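Local coordinates for ferric-siderophore receptor protein (Streptomyces coelicolor, PDB 2X4L), which probably binds ferric siderophores outside the cell membrane and delivers them to a membrane transporter for uptake, at residues 150-153 and 154-158; 312-315 and 316-320. One frame throughout, in Å; residues are numbered along the deposited sequence.

Both are local contacts: interaction 1 where a loop enters helix 153-165, interaction 2 within the last turns of helix 304-320. In interaction 1, Leu-152 and Leu-156 rest on Cys-307, near the beginning of that same helix 304-320. The long helix 173-195 passes both, meeting Thr-153 and Leu-156 through Phe-182 and the second contact through Ala-185, Arg-188 and Ala-192. The centres of interaction 1 and interaction 2 lie 22 Å apart and the nearest atoms of the two about 10 Å apart, so they do not touch directly. Neither includes a bound siderophore; each is structural packing in a fold of the solute-binding protein 8 family.

Interaction 1: residues 150-153 and 154-158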
ATOM      1  N   ARG A 150      11.198  -2.360  -5.581  1.00 13.44           N
ATOM      2  CA  ARG A 150      11.615  -3.563  -4.855  1.00 14.27           C
ATOM      3  C   ARG A 150      10.386  -4.452  -4.620  1.00 12.63           C
ATOM      4  O   ARG A 150       9.264  -3.995  -4.828  1.00 13.68           O
ATOM      5  CB  ARG A 150      12.258  -3.223  -3.515  1.00 13.42           C
ATOM      6  CG  ARG A 150      11.274  -2.509  -2.562  1.00 14.74           C
ATOM      7  CD  ARG A 150      11.978  -1.745  -1.382  1.00 15.52           C
ATOM      8  NE  ARG A 150      12.902  -0.768  -1.896  1.00 16.71           N
ATOM      9  CZ  ARG A 150      13.946  -0.327  -1.164  1.00 23.18           C
ATOM     10  NH1 ARG A 150      14.168  -0.789   0.061  1.00 22.94           N
ATOM     11  NH2 ARG A 150      14.782   0.579  -1.686  1.00 23.25           N
ATOM     12  N   GLN A 151      10.574  -5.705  -4.162  1.00 14.77           N
ATOM     13  CA  GLN A 151       9.469  -6.546  -3.873  1.00 13.18           C
ATOM     14  C   GLN A 151       8.997  -6.368  -2.472  1.00 13.01           C
ATOM     15  O   GLN A 151       9.755  -6.031  -1.580  1.00 14.77           O
ATOM     16  CB  GLN A 151       9.863  -8.014  -4.062  1.00 14.54           C
ATOM     17  CG  GLN A 151      10.135  -8.325  -5.559  1.00 16.88           C
ATOM     18  CD  GLN A 151      10.590  -9.730  -5.766  1.00 19.86           C
ATOM     19  OE1 GLN A 151      10.193 -10.653  -5.065  1.00 17.25           O
ATOM     20  NE2 GLN A 151      11.378  -9.920  -6.844  1.00 22.62           N
ATOM     21  N   LEU A 152       7.711  -6.617  -2.307  1.00 12.29           N
ATOM     22  CA  LEU A 152       6.986  -6.442  -1.057  1.00 12.50           C
ATOM     23  C   LEU A 152       7.658  -7.054   0.185  1.00 12.83           C
ATOM     24  O   LEU A 152       7.530  -6.569   1.230  1.00 12.66           O
ATOM     25  CB  LEU A 152       5.596  -7.019  -1.221  1.00 13.17           C
ATOM     26  CG  LEU A 152       4.563  -6.917  -0.127  1.00 12.08           C
ATOM     27  CD1 LEU A 152       4.257  -5.448   0.254  1.00 15.95           C
ATOM     28  CD2 LEU A 152       3.308  -7.728  -0.348  1.00 13.75           C
ATOM     29  N   THR A 153       8.333  -8.170   0.001  1.00 13.88           N
ATOM     30  CA  THR A 153       8.931  -8.851   1.129  1.00 14.23           C
ATOM     31  C   THR A 153       9.991  -7.962   1.802  1.00 15.87           C
ATOM     32  O   THR A 153      10.207  -8.091   2.954  1.00 15.57           O
ATOM     33  CB  THR A 153       9.555 -10.194   0.660  1.00 15.74           C
ATOM     34  OG1 THR A 153      10.226  -9.941  -0.529  1.00 17.37           O
ATOM     35  CG2 THR A 153       8.467 -11.235   0.422  1.00 16.78           C
ATOM     36  N   GLN A 154      10.586  -7.065   1.021  1.00 17.92           N
ATOM     37  CA  GLN A 154      11.573  -6.118   1.520  1.00 20.49           C
ATOM     38  C   GLN A 154      10.988  -5.242   2.622  1.00 17.67           C
ATOM     39  O   GLN A 154      11.305  -5.426   3.797  1.00 18.03           O
ATOM     40  CB  GLN A 154      12.103  -5.245   0.381  1.00 21.78           C
ATOM     41  CG  GLN A 154      13.215  -4.294   0.794  1.00 27.43           C
ATOM     42  CD  GLN A 154      14.422  -4.376  -0.121  1.00 36.97           C
ATOM     43  OE1 GLN A 154      14.311  -4.781  -1.278  1.00 38.54           O
ATOM     44  NE2 GLN A 154      15.583  -3.990   0.396  1.00 37.84           N
ATOM     45  N   PRO A 155      10.137  -4.288   2.250  1.00 17.52           N
ATOM     46  CA  PRO A 155       9.542  -3.410   3.258  1.00 15.87           C
ATOM     47  C   PRO A 155       8.785  -4.158   4.337  1.00 14.42           C
ATOM     48  O   PRO A 155       8.664  -3.631   5.404  1.00 14.46           O
ATOM     49  CB  PRO A 155       8.635  -2.499   2.425  1.00 15.00           C
ATOM     50  CG  PRO A 155       8.351  -3.278   1.148  1.00 13.21           C
ATOM     51  CD  PRO A 155       9.685  -3.937   0.895  1.00 17.02           C
ATOM     52  N   LEU A 156       8.272  -5.366   4.051  1.00 15.72           N
ATOM     53  CA  LEU A 156       7.656  -6.148   5.170  1.00 14.76           C
ATOM     54  C   LEU A 156       8.668  -6.506   6.232  1.00 17.09           C
ATOM     55  O   LEU A 156       8.423  -6.372   7.436  1.00 17.10           O
ATOM     56  CB  LEU A 156       6.981  -7.418   4.651  1.00 15.15           C
ATOM     57  CG  LEU A 156       5.627  -7.145   3.980  1.00 14.14           C
ATOM     58  CD1 LEU A 156       5.088  -8.456   3.333  1.00 14.28           C
ATOM     59  CD2 LEU A 156       4.634  -6.748   5.028  1.00 17.36           C
ATOM     60  N   GLN A 157       9.813  -6.981   5.798  1.00 18.23           N
ATOM     61  CA  GLN A 157      10.753  -7.333   6.845  1.00 22.48           C
ATOM     62  C   GLN A 157      11.336  -6.062   7.486  1.00 21.28           C
ATOM     63  O   GLN A 157      11.557  -6.105   8.709  1.00 22.25           O
ATOM     64  CB  GLN A 157      11.735  -8.272   6.325  1.00 27.74           C
ATOM     65  CG  GLN A 157      12.632  -7.795   5.294  1.00 35.38           C
ATOM     66  CD  GLN A 157      13.862  -8.687   5.292  1.00 48.63           C
ATOM     67  OE1 GLN A 157      14.046  -9.514   4.377  1.00 55.67           O
ATOM     68  NE2 GLN A 157      14.665  -8.585   6.352  1.00 53.19           N
ATOM     69  N   ARG A 158      11.490  -4.951   6.724  1.00 18.80           N
ATOM     70  CA  ARG A 158      12.069  -3.664   7.273  1.00 17.81           C
ATOM     71  C   ARG A 158      11.062  -3.122   8.362  1.00 17.78           C
ATOM     72  O   ARG A 158      11.414  -2.667   9.475  1.00 20.08           O
ATOM     73  CB  ARG A 158      12.302  -2.605   6.188  1.00 20.54           C
ATOM     74  CG  ARG A 158      13.440  -2.939   5.142  1.00 21.33           C
ATOM     75  CD  ARG A 158      14.809  -2.914   5.836  1.00 27.18           C
ATOM     76  NE  ARG A 158      15.236  -1.512   5.997  1.00 25.53           N
ATOM     77  CZ  ARG A 158      15.743  -0.971   7.088  1.00 29.45           C
ATOM     78  NH1 ARG A 158      15.900  -1.665   8.244  1.00 28.53           N
ATOM     79  NH2 ARG A 158      16.112   0.289   6.998  1.00 24.30           N
TER
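Leu-152 and Leu-156 meet on the packed side of this turn, where the loop after strand 142-146 runs into helix 153-165. Leu-152 CG lies 3.8 Å from Leu-156 CD1, and both side chains press on Cys-307 of helix 304-320. Pro-155 closes the same side: its CG sits 3.4 Å from Leu-152 O, while its CD comes to 3.2 Å from Gln-151 O. Backbone bonds start the helix. Gln-154 N reaches back three residues to Gln-151 O (2.9 Å), then Leu-156 N bonds Leu-152 O and Gln-157 N bonds Thr-153 O, each four residues back.

Arg-150 and Gln-154 make the looser side, with the glutamine exposed. Their side chains cross at about a right angle. Arg-150 CB lies 3.4 Å from Gln-154 OE1, and Arg-150 CD lies 3.6 Å from Gln-154 CG. A bend at chi3 (58°) turns the arginine chain, and NH1 ends 3.5 Å from Gln-154 NE2, which stands oblique to the guanidinium; both are donors, so they do not bond each other. Arg-150 NE instead bonds Phe-148 O. The two sides meet at Pro-155, whose ring the arginine chain slides past in the opposite direction. Main-chain bonds and apolar packing thus fix the helix start, whereas Arg-150 and Gln-154 add van der Waals contact between the arginine's CB and CD and the glutamine's CG and amide.

Interaction 2: residues 312-315 and 316-320; sequences DNLA and EAIEN
With its CG anti to the backbone N (chi1 180°), Leu-314 meets Ile-318, whose CG1 lies anti to the carbonyl carbon (chi1 -70°), and the two CD1 methyls end 4.0 Å apart. This pair is on the buried side of helix 304-320, where Leu-314 also touches Ile-264 of strand 262-266.

Glu-316 is extended through chi1 and chi2, which carries OE1 out to two waters shared with Asn-313. One donates to Asn-313 O (2.8 Å) and Glu-316 OE1 (2.7 Å); the second donates to Asn-313 OD1 (3.0 Å) and the same OE1 (2.9 Å). That single carboxylate oxygen is thus gripped twice.

Glu-319 runs past the Ala-315 carbonyl, CG 3.0 Å from Ala-315 O, and brings OE2 to 3.7 Å from Ala-315 CB, while Glu-319 N bonds Ala-315 O at 2.8 Å and 165°. Its OE2 forms a salt bridge with Arg-188 of helix 173-195, which also pairs with Asp-312. An alanine in place of Glu-319 would probably leave Arg-188 NE without its carboxylate mate and the guanidinium freer to turn. Two acids two turns apart thus share one arginine, whose positive charge probably offsets their repulsion and fastens the two helices together.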
ATOM      1  N   ASP A 312      -3.834 -13.992  -0.955  1.00 10.41           N
ATOM      2  CA  ASP A 312      -5.016 -14.899  -1.057  1.00 11.45           C
ATOM      3  C   ASP A 312      -6.003 -14.358  -2.074  1.00 10.53           C
ATOM      4  O   ASP A 312      -6.597 -15.172  -2.796  1.00 11.07           O
ATOM      5  CB  ASP A 312      -5.704 -15.049   0.337  1.00 11.82           C
ATOM      6  CG  ASP A 312      -5.027 -16.034   1.212  1.00 15.11           C
ATOM      7  OD1 ASP A 312      -4.447 -17.064   0.732  1.00 14.59           O
ATOM      8  OD2 ASP A 312      -5.088 -15.838   2.468  1.00 17.58           O
ATOM      9  N   ASN A 313      -6.272 -13.041  -2.060  1.00 11.01           N
ATOM     10  CA  ASN A 313      -7.370 -12.572  -2.935  1.00 10.98           C
ATOM     11  C   ASN A 313      -6.986 -12.764  -4.402  1.00  9.19           C
ATOM     12  O   ASN A 313      -7.817 -13.148  -5.248  1.00  9.85           O
ATOM     13  CB  ASN A 313      -7.665 -11.084  -2.723  1.00 11.08           C
ATOM     14  CG  ASN A 313      -8.333 -10.823  -1.429  1.00 13.97           C
ATOM     15  OD1 ASN A 313      -8.846 -11.737  -0.742  1.00 15.76           O
ATOM     16  ND2 ASN A 313      -8.275  -9.529  -1.063  1.00 17.09           N
ATOM     17  N   LEU A 314      -5.747 -12.464  -4.727  1.00  9.72           N
ATOM     18  CA  LEU A 314      -5.282 -12.609  -6.110  1.00 10.90           C
ATOM     19  C   LEU A 314      -5.169 -14.095  -6.512  1.00  9.29           C
ATOM     20  O   LEU A 314      -5.575 -14.468  -7.616  1.00 10.57           O
ATOM     21  CB  LEU A 314      -3.929 -11.847  -6.300  1.00 11.28           C
ATOM     22  CG  LEU A 314      -3.383 -11.965  -7.736  1.00  9.79           C
ATOM     23  CD1 LEU A 314      -4.363 -11.423  -8.811  1.00 10.34           C
ATOM     24  CD2 LEU A 314      -2.159 -11.112  -7.824  1.00 10.82           C
ATOM     25  N   ALA A 315      -4.620 -14.920  -5.583  1.00  9.99           N
ATOM     26  CA  ALA A 315      -4.689 -16.346  -5.860  1.00 10.88           C
ATOM     27  C   ALA A 315      -6.111 -16.881  -6.147  1.00  9.96           C
ATOM     28  O   ALA A 315      -6.318 -17.610  -7.113  1.00 11.98           O
ATOM     29  CB  ALA A 315      -4.066 -17.165  -4.718  1.00 12.61           C
ATOM     30  N   GLU A 316      -7.060 -16.502  -5.295  1.00 10.19           N
ATOM     31  CA  GLU A 316      -8.442 -16.931  -5.467  1.00 12.32           C
ATOM     32  C   GLU A 316      -8.982 -16.501  -6.841  1.00 10.94           C
ATOM     33  O   GLU A 316      -9.656 -17.281  -7.516  1.00 13.02           O
ATOM     34  CB  GLU A 316      -9.295 -16.348  -4.331  1.00 11.46           C
ATOM     35  CG  GLU A 316     -10.774 -16.724  -4.454  1.00 13.58           C
ATOM     36  CD  GLU A 316     -11.567 -16.107  -3.349  1.00 20.19           C
ATOM     37  OE1 GLU A 316     -11.506 -14.899  -3.062  1.00 18.35           O
ATOM     38  OE2 GLU A 316     -12.256 -16.876  -2.686  1.00 23.57           O
ATOM     39  N   ALA A 317      -8.713 -15.263  -7.245  1.00 11.15           N
ATOM     40  CA  ALA A 317      -9.229 -14.776  -8.467  1.00 11.49           C
ATOM     41  C   ALA A 317      -8.637 -15.584  -9.638  1.00 10.81           C
ATOM     42  O   ALA A 317      -9.351 -16.032 -10.528  1.00 12.58           O
ATOM     43  CB  ALA A 317      -8.891 -13.253  -8.627  1.00 11.60           C
ATOM     44  N   ILE A 318      -7.322 -15.856  -9.552  1.00 10.13           N
ATOM     45  CA  ILE A 318      -6.685 -16.613 -10.645  1.00 11.20           C
ATOM     46  C   ILE A 318      -7.156 -18.056 -10.680  1.00 12.03           C
ATOM     47  O   ILE A 318      -7.420 -18.608 -11.748  1.00 14.07           O
ATOM     48  CB  ILE A 318      -5.133 -16.518 -10.491  1.00 10.38           C
ATOM     49  CG1 ILE A 318      -4.702 -15.047 -10.829  1.00  9.55           C
ATOM     50  CG2 ILE A 318      -4.392 -17.483 -11.505  1.00 13.96           C
ATOM     51  CD1 ILE A 318      -3.194 -14.842 -10.486  1.00 12.70           C
ATOM     52  N   GLU A 319      -7.282 -18.657  -9.515  1.00 12.47           N
ATOM     53  CA  GLU A 319      -7.764 -20.062  -9.415  1.00 13.43           C
ATOM     54  C   GLU A 319      -9.107 -20.254 -10.094  1.00 16.48           C
ATOM     55  O   GLU A 319      -9.316 -21.271 -10.756  1.00 18.45           O
ATOM     56  CB  GLU A 319      -7.883 -20.480  -7.900  1.00 11.65           C
ATOM     57  CG  GLU A 319      -6.539 -20.642  -7.227  1.00 13.23           C
ATOM     58  CD  GLU A 319      -6.583 -20.489  -5.733  1.00 14.13           C
ATOM     59  OE1 GLU A 319      -7.728 -20.287  -5.157  1.00 13.80           O
ATOM     60  OE2 GLU A 319      -5.495 -20.528  -5.084  1.00 12.73           O
ATOM     61  N   ASN A 320      -9.967 -19.249  -9.950  1.00 14.83           N
ATOM     62  CA  ASN A 320     -11.355 -19.389 -10.431  1.00 16.70           C
ATOM     63  C   ASN A 320     -11.622 -18.686 -11.740  1.00 15.80           C
ATOM     64  O   ASN A 320     -12.703 -18.920 -12.317  1.00 19.59           O
ATOM     65  CB  ASN A 320     -12.222 -18.930  -9.325  1.00 18.00           C
ATOM     66  CG  ASN A 320     -12.055 -19.864  -8.122  1.00 19.60           C
ATOM     67  OD1 ASN A 320     -11.373 -19.557  -7.102  1.00 21.84           O
ATOM     68  ND2 ASN A 320     -12.622 -21.082  -8.259  1.00 21.21           N
TER
HETATM   69  O   HOH W   1     -10.498 -12.902  -4.643  1.00  8.04           O
HETATM   70  O   HOH W   2      -9.825 -14.546  -0.672  1.00 20.88           O